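PDB 2DKN: 3-alpha-hydroxysteroid dehydrogenase from Pseudomonas sp., which catalyses the reversible, nicotinamide-coenzyme-dependent oxidation of 3-alpha-hydroxysteroids to 3-oxosteroids and belongs to the short-chain dehydrogenases with a Rossmann fold. Local coordinates for residues A[186-191]-A[215-220]; A[8-13]-A[30-35]; A[125-130]-A[150-155]. All blocks are in the same frame, centred on the assembly; numbering follows the deposited sequence.

Interaction 1: A[186-191]-A[215-220]; sequences VETPLL and SEPREV. With NAI (1,4-dihydronicotinamide adenine dinucleotide), chain C.
The carbonyl oxygen of Glu216, whose carbonyl carbon lies against Val186 CG1, is gripped from opposite faces of its plane: Ser215 OG donates to Glu216 O at 2.9 Å, and Glu219 N also donates, as part of the first turn of helix 217-228. The turn is secured further where Glu216 N meets the anti lone pair of Glu219 OE2 at 2.8 Å, almost straight (174°). Across the contact the backbones share a single bridge, with a weak bond from Glu187 N to Ser215 O. A water donates to both Glu187 O and Glu216 OE2. On the buried side, toward Pro217 and Val220, the two branches of Val186 divide the work. Val186 CG1, set anti to the backbone N (chi1 -172°), reaches 3.7 Å from Pro217 CA, while Val186 CG2 meets Val220 CG2 at 3.9 Å. Pro217 CD rests 3.4 Å from Glu187 O. The 186-191 backbone also reads the coenzyme: Val186 N donates to NAI O7N at 2.7 Å and Val186 O accepts from NAI N7N, so both ends of the carboxamide are fixed. Thr188 OG1 donates to NAI O2N at 2.6 Å. Such pairing of carboxamide and backbone just beyond strand 177-183 is characteristic of the nicotinamide site of short-chain dehydrogenases.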
loop_
_atom_site.group_PDB
_atom_site.type_symbol
_atom_site.label_atom_id
_atom_site.label_comp_id
_atom_site.label_asym_id
_atom_site.label_seq_id
_atom_site.Cartn_x
_atom_site.Cartn_y
_atom_site.Cartn_z
ATOM N N VAL A 186 11.157 5.480 9.677
ATOM C CA VAL A 186 12.234 4.731 9.064
ATOM C C VAL A 186 13.640 5.268 9.406
ATOM O O VAL A 186 13.756 6.463 9.610
ATOM C CB VAL A 186 12.207 4.973 7.498
ATOM C CG1 VAL A 186 13.191 4.048 6.767
ATOM C CG2 VAL A 186 10.794 4.866 6.889
ATOM N N GLU A 187 14.680 4.437 9.602
ATOM C CA GLU A 187 15.703 4.585 10.668
ATOM C C GLU A 187 16.540 5.102 9.475
ATOM O O GLU A 187 17.389 4.396 8.928
ATOM C CB GLU A 187 16.224 3.230 11.120
ATOM C CG GLU A 187 15.316 2.569 12.131
ATOM C CD GLU A 187 15.264 3.344 13.433
ATOM O OE1 GLU A 187 14.377 3.049 14.272
ATOM O OE2 GLU A 187 16.103 4.257 13.617
ATOM N N THR A 188 16.345 6.352 9.060
ATOM C CA THR A 188 17.363 7.306 8.643
ATOM C C THR A 188 17.792 8.572 9.390
ATOM O O THR A 188 17.306 8.849 10.476
ATOM C CB THR A 188 16.770 7.861 7.316
ATOM O OG1 THR A 188 15.758 8.831 7.629
ATOM C CG2 THR A 188 16.072 6.723 6.517
ATOM N N PRO A 189 18.736 9.335 8.796
ATOM C CA PRO A 189 19.128 10.599 9.428
ATOM C C PRO A 189 17.961 11.555 9.657
ATOM O O PRO A 189 17.978 12.323 10.622
ATOM C CB PRO A 189 20.159 11.175 8.444
ATOM C CG PRO A 189 20.779 9.957 7.855
ATOM C CD PRO A 189 19.570 9.060 7.605
ATOM N N LEU A 190 16.938 11.488 8.808
ATOM C CA LEU A 190 15.764 12.328 8.986
ATOM C C LEU A 190 15.036 11.959 10.289
ATOM O O LEU A 190 14.679 12.832 11.086
ATOM C CB LEU A 190 14.815 12.194 7.786
ATOM C CG LEU A 190 13.569 13.100 7.714
ATOM C CD1 LEU A 190 13.120 13.280 6.243
ATOM C CD2 LEU A 190 12.382 12.581 8.574
ATOM N N LEU A 191 14.772 10.669 10.495
ATOM C CA LEU A 191 14.139 10.256 11.751
ATOM C C LEU A 191 15.015 10.583 12.959
ATOM O O LEU A 191 14.504 11.006 14.014
ATOM C CB LEU A 191 13.819 8.770 11.757
ATOM C CG LEU A 191 13.173 8.215 13.034
ATOM C CD1 LEU A 191 11.791 8.801 13.229
ATOM C CD2 LEU A 191 13.109 6.692 13.016
ATOM N N SER A 215 11.271 1.012 10.333
ATOM C CA SER A 215 11.653 0.328 9.109
ATOM C C SER A 215 13.151 0.524 8.856
ATOM O O SER A 215 13.714 1.563 9.208
ATOM C CB SER A 215 10.887 0.934 7.919
ATOM O OG SER A 215 11.147 0.186 6.740
ATOM N N GLU A 216 13.772 -0.427 8.156
ATOM C CA GLU A 216 15.093 -0.138 7.627
ATOM C C GLU A 216 14.824 0.503 6.261
ATOM O O GLU A 216 13.815 0.187 5.617
ATOM C CB GLU A 216 15.965 -1.398 7.522
ATOM C CG GLU A 216 16.381 -1.931 8.896
ATOM C CD GLU A 216 17.158 -0.888 9.709
ATOM O OE1 GLU A 216 16.788 -0.622 10.874
ATOM O OE2 GLU A 216 18.120 -0.288 9.173
ATOM N N PRO A 217 15.685 1.445 5.825
ATOM C CA PRO A 217 15.412 2.083 4.535
ATOM C C PRO A 217 15.225 1.075 3.402
ATOM O O PRO A 217 14.440 1.317 2.501
ATOM C CB PRO A 217 16.658 2.941 4.275
ATOM C CG PRO A 217 17.376 3.037 5.572
ATOM C CD PRO A 217 16.862 2.009 6.515
ATOM N N ARG A 218 15.970 -0.027 3.425
ATOM C CA ARG A 218 15.856 -1.029 2.372
ATOM C C ARG A 218 14.434 -1.619 2.294
ATOM O O ARG A 218 14.008 -2.032 1.216
ATOM C CB ARG A 218 16.885 -2.136 2.596
ATOM C CG ARG A 218 16.692 -3.389 1.768
ATOM C CD ARG A 218 17.226 -3.270 0.374
ATOM N NE ARG A 218 17.343 -4.599 -0.227
ATOM C CZ ARG A 218 18.467 -5.107 -0.723
ATOM N NH1 ARG A 218 18.455 -6.328 -1.249
ATOM N NH2 ARG A 218 19.590 -4.386 -0.720
ATOM N N GLU A 219 13.725 -1.687 3.421
ATOM C CA GLU A 219 12.362 -2.259 3.430
ATOM C C GLU A 219 11.404 -1.344 2.656
ATOM O O GLU A 219 10.515 -1.809 1.916
ATOM C CB GLU A 219 11.861 -2.476 4.861
ATOM C CG GLU A 219 12.710 -3.472 5.620
ATOM C CD GLU A 219 12.217 -3.701 7.009
ATOM O OE1 GLU A 219 11.536 -4.720 7.207
ATOM O OE2 GLU A 219 12.508 -2.883 7.902
ATOM N N VAL A 220 11.597 -0.040 2.799
ATOM C CA VAL A 220 10.832 0.911 1.990
ATOM C C VAL A 220 11.261 0.835 0.530
ATOM O O VAL A 220 10.417 0.839 -0.361
ATOM C CB VAL A 220 10.936 2.347 2.527
ATOM C CG1 VAL A 220 10.191 3.324 1.583
ATOM C CG2 VAL A 220 10.340 2.406 3.942
HETATM P PA NAI C . 17.090 11.481 4.308
HETATM O O1A NAI C . 17.307 12.833 4.853
HETATM O O2A NAI C . 18.026 10.413 4.727
HETATM O O5B NAI C . 17.104 11.540 2.707
HETATM C C5B NAI C . 16.440 12.558 2.017
HETATM C C4B NAI C . 17.350 12.999 0.878
HETATM O O4B NAI C . 16.635 14.025 0.215
HETATM C C3B NAI C . 18.677 13.579 1.362
HETATM O O3B NAI C . 19.768 13.050 0.634
HETATM C C2B NAI C . 18.508 15.048 1.019
HETATM O O2B NAI C . 19.715 15.722 0.735
HETATM C C1B NAI C . 17.540 15.013 -0.168
HETATM N N9A NAI C . 16.962 16.361 -0.255
HETATM C C8A NAI C . 16.309 17.066 0.737
HETATM N N7A NAI C . 16.030 18.299 0.245
HETATM C C5A NAI C . 16.518 18.394 -1.027
HETATM C C6A NAI C . 16.535 19.415 -1.986
HETATM N N6A NAI C . 16.142 20.677 -1.714
HETATM N N1A NAI C . 17.125 19.164 -3.209
HETATM C C2A NAI C . 17.696 17.942 -3.492
HETATM N N3A NAI C . 17.686 16.935 -2.553
HETATM C C4A NAI C . 17.113 17.171 -1.336
HETATM O O3 NAI C . 15.566 11.144 4.677
HETATM P PN NAI C . 14.703 9.843 4.280
HETATM O O1N NAI C . 15.430 8.935 3.377
HETATM O O2N NAI C . 14.190 9.295 5.549
HETATM O O5D NAI C . 13.496 10.556 3.501
HETATM C C5D NAI C . 13.153 10.183 2.174
HETATM C C4D NAI C . 11.679 10.522 1.998
HETATM O O4D NAI C . 10.933 9.703 2.893
HETATM C C3D NAI C . 11.339 11.967 2.354
HETATM O O3D NAI C . 10.380 12.429 1.410
HETATM C C2D NAI C . 10.635 11.835 3.702
HETATM O O2D NAI C . 9.683 12.847 3.882
HETATM C C1D NAI C . 9.960 10.479 3.560
HETATM N N1N NAI C . 9.594 9.864 4.865
HETATM C C2N NAI C . 10.570 9.565 5.774
HETATM C C3N NAI C . 10.225 8.985 6.985
HETATM C C7N NAI C . 11.302 8.598 7.966
HETATM O O7N NAI C . 10.857 8.166 9.205
HETATM N N7N NAI C . 12.609 8.659 7.647
HETATM C C4N NAI C . 8.877 8.697 7.276
HETATM C C5N NAI C . 7.889 8.977 6.308
HETATM C C6N NAI C . 8.273 9.565 5.111
HETATM O O HOH W 1 19.391 2.240 9.342
#

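Interaction 2: A[8-13]-A[30-35]; sequences GSASGI and GIDRGQ. With NAI (1,4-dihydronicotinamide adenine dinucleotide), chain C.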
loop_
_atom_site.group_PDB
_atom_site.type_symbol
_atom_site.label_atom_id
_atom_site.label_comp_id
_atom_site.label_asym_id
_atom_site.label_seq_id
_atom_site.Cartn_x
_atom_site.Cartn_y
_atom_site.Cartn_z
ATOM N N GLY A 8 16.731 12.449 -4.118
ATOM C CA GLY A 8 17.097 12.093 -2.744
ATOM C C GLY A 8 17.969 10.841 -2.622
ATOM O O GLY A 8 17.950 10.155 -1.604
ATOM N N SER A 9 18.750 10.569 -3.657
ATOM C CA SER A 9 19.547 9.357 -3.754
ATOM C C SER A 9 20.761 9.308 -2.810
ATOM O O SER A 9 21.402 8.258 -2.704
ATOM C CB SER A 9 20.067 9.191 -5.189
ATOM O OG SER A 9 20.811 10.336 -5.579
ATOM N N ALA A 10 21.108 10.429 -2.168
ATOM C CA ALA A 10 22.388 10.492 -1.421
ATOM C C ALA A 10 22.277 9.973 0.006
ATOM O O ALA A 10 23.296 9.803 0.689
ATOM C CB ALA A 10 22.941 11.953 -1.403
ATOM N N SER A 11 21.054 9.714 0.464
ATOM C CA SER A 11 20.818 9.358 1.866
ATOM C C SER A 11 19.583 8.490 2.035
ATOM O O SER A 11 18.717 8.461 1.161
ATOM C CB SER A 11 20.671 10.640 2.710
ATOM O OG SER A 11 20.570 10.375 4.111
ATOM N N GLY A 12 19.467 7.885 3.217
ATOM C CA GLY A 12 18.249 7.202 3.636
ATOM C C GLY A 12 17.603 6.270 2.636
ATOM O O GLY A 12 18.277 5.403 2.077
ATOM N N ILE A 13 16.298 6.451 2.432
ATOM C CA ILE A 13 15.487 5.597 1.543
ATOM C C ILE A 13 15.981 5.642 0.092
ATOM O O ILE A 13 16.093 4.615 -0.558
ATOM C CB ILE A 13 13.987 5.976 1.585
ATOM C CG1 ILE A 13 13.440 5.796 3.002
ATOM C CG2 ILE A 13 13.177 5.144 0.554
ATOM C CD1 ILE A 13 12.095 6.469 3.227
ATOM N N GLY A 30 20.981 9.459 -10.087
ATOM C CA GLY A 30 20.685 10.020 -8.763
ATOM C C GLY A 30 20.654 11.541 -8.796
ATOM O O GLY A 30 21.488 12.162 -9.452
ATOM N N ILE A 31 19.677 12.137 -8.102
ATOM C CA ILE A 31 19.587 13.593 -7.986
ATOM C C ILE A 31 19.526 13.940 -6.496
ATOM O O ILE A 31 18.714 13.374 -5.756
ATOM C CB ILE A 31 18.297 14.156 -8.660
ATOM C CG1 ILE A 31 18.176 13.705 -10.130
ATOM C CG2 ILE A 31 18.221 15.701 -8.519
ATOM C CD1 ILE A 31 17.309 12.467 -10.306
ATOM N N ASP A 32 20.404 14.830 -6.037
ATOM C CA ASP A 32 20.364 15.227 -4.636
ATOM C C ASP A 32 21.051 16.596 -4.535
ATOM O O ASP A 32 21.509 17.113 -5.545
ATOM C CB ASP A 32 21.081 14.196 -3.778
ATOM C CG ASP A 32 20.535 14.134 -2.358
ATOM O OD1 ASP A 32 19.912 13.106 -1.998
ATOM O OD2 ASP A 32 20.728 15.112 -1.596
ATOM N N ARG A 33 21.114 17.157 -3.333
ATOM C CA ARG A 33 21.804 18.454 -3.126
ATOM C C ARG A 33 23.281 18.344 -3.450
ATOM O O ARG A 33 23.902 19.305 -3.916
ATOM C CB ARG A 33 21.643 18.933 -1.676
ATOM C CG ARG A 33 20.212 19.391 -1.338
ATOM C CD ARG A 33 20.106 19.750 0.134
ATOM N NE ARG A 33 20.266 18.579 1.003
ATOM C CZ ARG A 33 20.542 18.638 2.302
ATOM N NH1 ARG A 33 20.642 17.510 3.014
ATOM N NH2 ARG A 33 20.742 19.824 2.890
ATOM N N GLY A 34 23.832 17.171 -3.173
ATOM C CA GLY A 34 25.234 16.887 -3.409
ATOM C C GLY A 34 25.401 15.385 -3.383
ATOM O O GLY A 34 24.429 14.644 -3.085
ATOM N N GLN A 35 26.627 14.926 -3.674
ATOM C CA GLN A 35 26.955 13.499 -3.646
ATOM C C GLN A 35 25.988 12.687 -4.507
ATOM O O GLN A 35 25.413 11.692 -4.048
ATOM C CB GLN A 35 26.916 12.966 -2.212
ATOM C CG GLN A 35 28.043 13.510 -1.303
ATOM C CD GLN A 35 27.961 12.964 0.121
ATOM O OE1 GLN A 35 28.968 12.523 0.690
ATOM N NE2 GLN A 35 26.762 12.958 0.689
HETATM P PA NAI C . 17.090 11.481 4.308
HETATM O O1A NAI C . 17.307 12.833 4.853
HETATM O O2A NAI C . 18.026 10.413 4.727
HETATM O O5B NAI C . 17.104 11.540 2.707
HETATM C C5B NAI C . 16.440 12.558 2.017
HETATM C C4B NAI C . 17.350 12.999 0.878
HETATM O O4B NAI C . 16.635 14.025 0.215
HETATM C C3B NAI C . 18.677 13.579 1.362
HETATM O O3B NAI C . 19.768 13.050 0.634
HETATM C C2B NAI C . 18.508 15.048 1.019
HETATM O O2B NAI C . 19.715 15.722 0.735
HETATM C C1B NAI C . 17.540 15.013 -0.168
HETATM N N9A NAI C . 16.962 16.361 -0.255
HETATM C C8A NAI C . 16.309 17.066 0.737
HETATM N N7A NAI C . 16.030 18.299 0.245
HETATM C C5A NAI C . 16.518 18.394 -1.027
HETATM C C6A NAI C . 16.535 19.415 -1.986
HETATM N N6A NAI C . 16.142 20.677 -1.714
HETATM N N1A NAI C . 17.125 19.164 -3.209
HETATM C C2A NAI C . 17.696 17.942 -3.492
HETATM N N3A NAI C . 17.686 16.935 -2.553
HETATM C C4A NAI C . 17.113 17.171 -1.336
HETATM O O3 NAI C . 15.566 11.144 4.677
HETATM P PN NAI C . 14.703 9.843 4.280
HETATM O O1N NAI C . 15.430 8.935 3.377
HETATM O O2N NAI C . 14.190 9.295 5.549
HETATM O O5D NAI C . 13.496 10.556 3.501
HETATM C C5D NAI C . 13.153 10.183 2.174
HETATM C C4D NAI C . 11.679 10.522 1.998
HETATM O O4D NAI C . 10.933 9.703 2.893
HETATM C C3D NAI C . 11.339 11.967 2.354
HETATM O O3D NAI C . 10.380 12.429 1.410
HETATM C C2D NAI C . 10.635 11.835 3.702
HETATM O O2D NAI C . 9.683 12.847 3.882
HETATM C C1D NAI C . 9.960 10.479 3.560
HETATM N N1N NAI C . 9.594 9.864 4.865
HETATM C C2N NAI C . 10.570 9.565 5.774
HETATM C C3N NAI C . 10.225 8.985 6.985
HETATM C C7N NAI C . 11.302 8.598 7.966
HETATM O O7N NAI C . 10.857 8.166 9.205
HETATM N N7N NAI C . 12.609 8.659 7.647
HETATM C C4N NAI C . 8.877 8.697 7.276
HETATM C C5N NAI C . 7.889 8.977 6.308
HETATM C C6N NAI C . 8.273 9.565 5.111
HETATM O O HOH W 2 23.405 9.879 -4.881
#
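Ala10 N and Asp32 OD1 make the central polar link of this contact, a hydrogen bond of 2.9 Å (159°) that reaches the carboxylate oxygen from above its plane. A second bond joins the backbones, from Gly8 N to Ile31 O at 2.7 Å, where the end of strand 3-7 passes into the turn beside strand 27-32. A water links the two segments, donating to Gln35 O and hydrogen-bonded to Ser9 OG.

Close packing fills in around these bonds. Ala10 CB sits 3.3 Å from Asp32 OD1 and also faces Gly34 O and Gln35 O. Within the type I turn Gly8-Ser11, Ser9 OG lies 3.2 Å from Gly30 CA; its first torsion (chi1 57°) tucks it between the backbone N and the carbonyl carbon of its own residue.

The coenzyme bonds come from both segments. Asp32 takes the adenosine ribose diol with its two oxygens, NAI O3B donating to Asp32 OD1 and NAI O2B to Asp32 OD2, each at 2.6 Å. Arg33 N also donates to Asp32 OD2, so each carboxylate oxygen has a backbone partner besides its ribose hydroxyl. The Arg33 guanidinium meets NAI O2B edge-on, in its plane, through NE and NH1. Ser11 OG donates to NAI O2A at 2.6 Å, and Ile13 N donates to NAI O1N at 2.8 Å.

These are the glycine-rich turn and the acidic strand end of a Rossmann beta-alpha-beta unit. NAI O2B donates to Asp32 OD2 while accepting from Arg33, so the carboxylate probably disfavours a coenzyme with a 2'-phosphate, although Arg33 lies beside it; this is consistent with the use of NADH.

Interaction 3: A[125-130]-A[150-155]; sequences LPMVEA and HLAYAG. With NAI (1,4-dihydronicotinamide adenine dinucleotide), chain C.
Apolar helix-to-helix packing joins Leu125, just before helix 126-133, and Met127 and Val128 in its first turn to Leu151, Ala152 and Gly155 in the first half of helix 149-166. The axes of the short segments come within 9.8 Å and run at 43° to each other. Leu125, Met127 and Val128 extend across to the opposing backbone, which Gly155 leaves accessible by lacking a side chain; the closest pair of alpha carbons is Val128 CA to Gly155 CA, 5.7 Å.

Leu125 reaches over with both branches: Leu125 CD1 lies 3.5 Å from Leu151 O and also touches Gly155 CA, while its CD2 faces Leu151 CD2. Met127 comes alongside. Met127 SD lies 3.8 Å from Ala152 CA, and the bend at chi3 (100°) turns CE onto Leu151 O. Val128 completes the patch, with Val128 CG2 3.6 Å from Gly155 O. Leu151 O, lined by two of these methyl groups, is satisfied within its own helix by Gly155 N at 2.8 Å. Gln146 of helix 136-146 touches Leu125, Met127 and Leu151 and so borders the patch.

Tyr153 leaves the helix on the side away from 125-130, and Tyr153 OH hydrogen-bonds to NAI O2D at 2.9 Å, the ribose oxygen lying at the ring edge, in the ring plane. With Lys157 one turn further on, also bonded to the coenzyme, it forms the Tyr-x-x-x-Lys signature of the family. Helix 149-166 is therefore two-sided here: its packing side makes van der Waals contacts, methyl groups resting on carbonyl oxygens as well as carbons without a polar bond between the segments, whereas Tyr153 directs polar chemistry to the nicotinamide ribose.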
loop_
_atom_site.group_PDB
_atom_site.type_symbol
_atom_site.label_atom_id
_atom_site.label_comp_id
_atom_site.label_asym_id
_atom_site.label_seq_id
_atom_site.Cartn_x
_atom_site.Cartn_y
_atom_site.Cartn_z
ATOM N N LEU A 125 -5.992 22.196 5.887
ATOM C CA LEU A 125 -4.992 23.259 5.960
ATOM C C LEU A 125 -5.039 24.121 4.695
ATOM O O LEU A 125 -5.011 23.594 3.587
ATOM C CB LEU A 125 -3.578 22.657 6.123
ATOM C CG LEU A 125 -3.256 21.920 7.429
ATOM C CD1 LEU A 125 -1.985 21.057 7.286
ATOM C CD2 LEU A 125 -3.139 22.895 8.620
ATOM N N PRO A 126 -5.130 25.454 4.850
ATOM C CA PRO A 126 -5.180 26.314 3.658
ATOM C C PRO A 126 -4.046 26.077 2.660
ATOM O O PRO A 126 -4.264 26.119 1.446
ATOM C CB PRO A 126 -5.108 27.731 4.246
ATOM C CG PRO A 126 -5.806 27.570 5.596
ATOM C CD PRO A 126 -5.251 26.235 6.098
ATOM N N MET A 127 -2.849 25.810 3.165
ATOM C CA MET A 127 -1.694 25.630 2.287
ATOM C C MET A 127 -1.910 24.485 1.305
ATOM O O MET A 127 -1.373 24.514 0.192
ATOM C CB MET A 127 -0.425 25.422 3.098
ATOM C CG MET A 127 -0.473 24.177 3.949
ATOM S SD MET A 127 1.127 23.833 4.725
ATOM C CE MET A 127 0.832 24.484 6.366
ATOM N N VAL A 128 -2.698 23.483 1.704
ATOM C CA VAL A 128 -3.015 22.353 0.835
ATOM C C VAL A 128 -3.718 22.779 -0.457
ATOM O O VAL A 128 -3.364 22.341 -1.541
ATOM C CB VAL A 128 -3.845 21.276 1.588
ATOM C CG1 VAL A 128 -4.432 20.258 0.614
ATOM C CG2 VAL A 128 -2.956 20.614 2.608
ATOM N N GLU A 129 -4.704 23.656 -0.342
ATOM C CA GLU A 129 -5.392 24.162 -1.526
ATOM C C GLU A 129 -4.439 24.891 -2.489
ATOM O O GLU A 129 -4.510 24.737 -3.702
ATOM C CB GLU A 129 -6.494 25.118 -1.082
ATOM C CG GLU A 129 -7.569 24.449 -0.243
ATOM C CD GLU A 129 -8.639 25.457 0.173
ATOM O OE1 GLU A 129 -8.708 26.518 -0.488
ATOM O OE2 GLU A 129 -9.387 25.204 1.162
ATOM N N ALA A 130 -3.533 25.677 -1.926
ATOM C CA ALA A 130 -2.568 26.407 -2.739
ATOM C C ALA A 130 -1.595 25.468 -3.431
ATOM O O ALA A 130 -1.207 25.672 -4.573
ATOM C CB ALA A 130 -1.828 27.420 -1.873
ATOM N N HIS A 150 5.700 20.957 11.438
ATOM C CA HIS A 150 4.957 19.698 11.377
ATOM C C HIS A 150 3.673 19.806 10.557
ATOM O O HIS A 150 3.224 18.817 9.987
ATOM C CB HIS A 150 4.706 19.084 12.767
ATOM C CG HIS A 150 3.484 19.596 13.469
ATOM N ND1 HIS A 150 3.504 20.707 14.286
ATOM C CD2 HIS A 150 2.218 19.106 13.532
ATOM C CE1 HIS A 150 2.295 20.907 14.787
ATOM N NE2 HIS A 150 1.496 19.950 14.345
ATOM N N LEU A 151 3.076 20.995 10.538
ATOM C CA LEU A 151 1.858 21.234 9.775
ATOM C C LEU A 151 2.213 21.358 8.316
ATOM O O LEU A 151 1.475 20.879 7.463
ATOM C CB LEU A 151 1.131 22.490 10.232
ATOM C CG LEU A 151 0.570 22.312 11.650
ATOM C CD1 LEU A 151 0.045 23.633 12.220
ATOM C CD2 LEU A 151 -0.492 21.253 11.661
ATOM N N ALA A 152 3.346 21.993 8.024
ATOM C CA ALA A 152 3.823 22.038 6.643
ATOM C C ALA A 152 4.209 20.642 6.157
ATOM O O ALA A 152 4.024 20.319 4.978
ATOM C CB ALA A 152 5.013 22.991 6.503
ATOM N N TYR A 153 4.773 19.835 7.047
ATOM C CA TYR A 153 5.109 18.456 6.701
ATOM C C TYR A 153 3.868 17.609 6.368
ATOM O O TYR A 153 3.776 16.997 5.289
ATOM C CB TYR A 153 5.931 17.814 7.828
ATOM C CG TYR A 153 6.449 16.450 7.465
ATOM C CD1 TYR A 153 7.481 16.329 6.557
ATOM C CD2 TYR A 153 5.931 15.278 8.036
ATOM C CE1 TYR A 153 7.988 15.101 6.190
ATOM C CE2 TYR A 153 6.456 14.007 7.660
ATOM C CZ TYR A 153 7.471 13.950 6.725
ATOM O OH TYR A 153 8.067 12.751 6.297
ATOM N N ALA A 154 2.899 17.585 7.280
ATOM C CA ALA A 154 1.648 16.874 7.037
ATOM C C ALA A 154 0.918 17.448 5.831
ATOM O O ALA A 154 0.405 16.699 5.015
ATOM C CB ALA A 154 0.731 16.926 8.259
ATOM N N GLY A 155 0.878 18.776 5.719
ATOM C CA GLY A 155 0.156 19.423 4.615
ATOM C C GLY A 155 0.795 19.038 3.288
ATOM O O GLY A 155 0.107 18.705 2.340
HETATM P PA NAI C . 17.090 11.481 4.308
HETATM O O1A NAI C . 17.307 12.833 4.853
HETATM O O2A NAI C . 18.026 10.413 4.727
HETATM O O5B NAI C . 17.104 11.540 2.707
HETATM C C5B NAI C . 16.440 12.558 2.017
HETATM C C4B NAI C . 17.350 12.999 0.878
HETATM O O4B NAI C . 16.635 14.025 0.215
HETATM C C3B NAI C . 18.677 13.579 1.362
HETATM O O3B NAI C . 19.768 13.050 0.634
HETATM C C2B NAI C . 18.508 15.048 1.019
HETATM O O2B NAI C . 19.715 15.722 0.735
HETATM C C1B NAI C . 17.540 15.013 -0.168
HETATM N N9A NAI C . 16.962 16.361 -0.255
HETATM C C8A NAI C . 16.309 17.066 0.737
HETATM N N7A NAI C . 16.030 18.299 0.245
HETATM C C5A NAI C . 16.518 18.394 -1.027
HETATM C C6A NAI C . 16.535 19.415 -1.986
HETATM N N6A NAI C . 16.142 20.677 -1.714
HETATM N N1A NAI C . 17.125 19.164 -3.209
HETATM C C2A NAI C . 17.696 17.942 -3.492
HETATM N N3A NAI C . 17.686 16.935 -2.553
HETATM C C4A NAI C . 17.113 17.171 -1.336
HETATM O O3 NAI C . 15.566 11.144 4.677
HETATM P PN NAI C . 14.703 9.843 4.280
HETATM O O1N NAI C . 15.430 8.935 3.377
HETATM O O2N NAI C . 14.190 9.295 5.549
HETATM O O5D NAI C . 13.496 10.556 3.501
HETATM C C5D NAI C . 13.153 10.183 2.174
HETATM C C4D NAI C . 11.679 10.522 1.998
HETATM O O4D NAI C . 10.933 9.703 2.893
HETATM C C3D NAI C . 11.339 11.967 2.354
HETATM O O3D NAI C . 10.380 12.429 1.410
HETATM C C2D NAI C . 10.635 11.835 3.702
HETATM O O2D NAI C . 9.683 12.847 3.882
HETATM C C1D NAI C . 9.960 10.479 3.560
HETATM N N1N NAI C . 9.594 9.864 4.865
HETATM C C2N NAI C . 10.570 9.565 5.774
HETATM C C3N NAI C . 10.225 8.985 6.985
HETATM C C7N NAI C . 11.302 8.598 7.966
HETATM O O7N NAI C . 10.857 8.166 9.205
HETATM N N7N NAI C . 12.609 8.659 7.647
HETATM C C4N NAI C . 8.877 8.697 7.276
HETATM C C5N NAI C . 7.889 8.977 6.308
HETATM C C6N NAI C . 8.273 9.565 5.111
#

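From the N terminus the three contacts follow in series, none nested in or crossing another. Interaction 2 comes first and closes the beta-alpha-beta crossover from strand 3-7 through helix 12-23 to strand 27-32. Interaction 3 closes the largely helical excursion that carries helix 136-146. Interaction 1 closes last, tying the loop after strand 177-183 and the start of helix 189-196 to the start of helix 217-228, and closing the excursion that carries helix 201-205. Although distant in sequence, interactions 1 and 2 touch: Thr188 packs on Gly12 and Val220 on Ile13. Interaction 3 stands apart, its centre about 24 Å from that of interaction 1; it reaches the shared NADH through Tyr153 of helix 149-166, outside the packed surface.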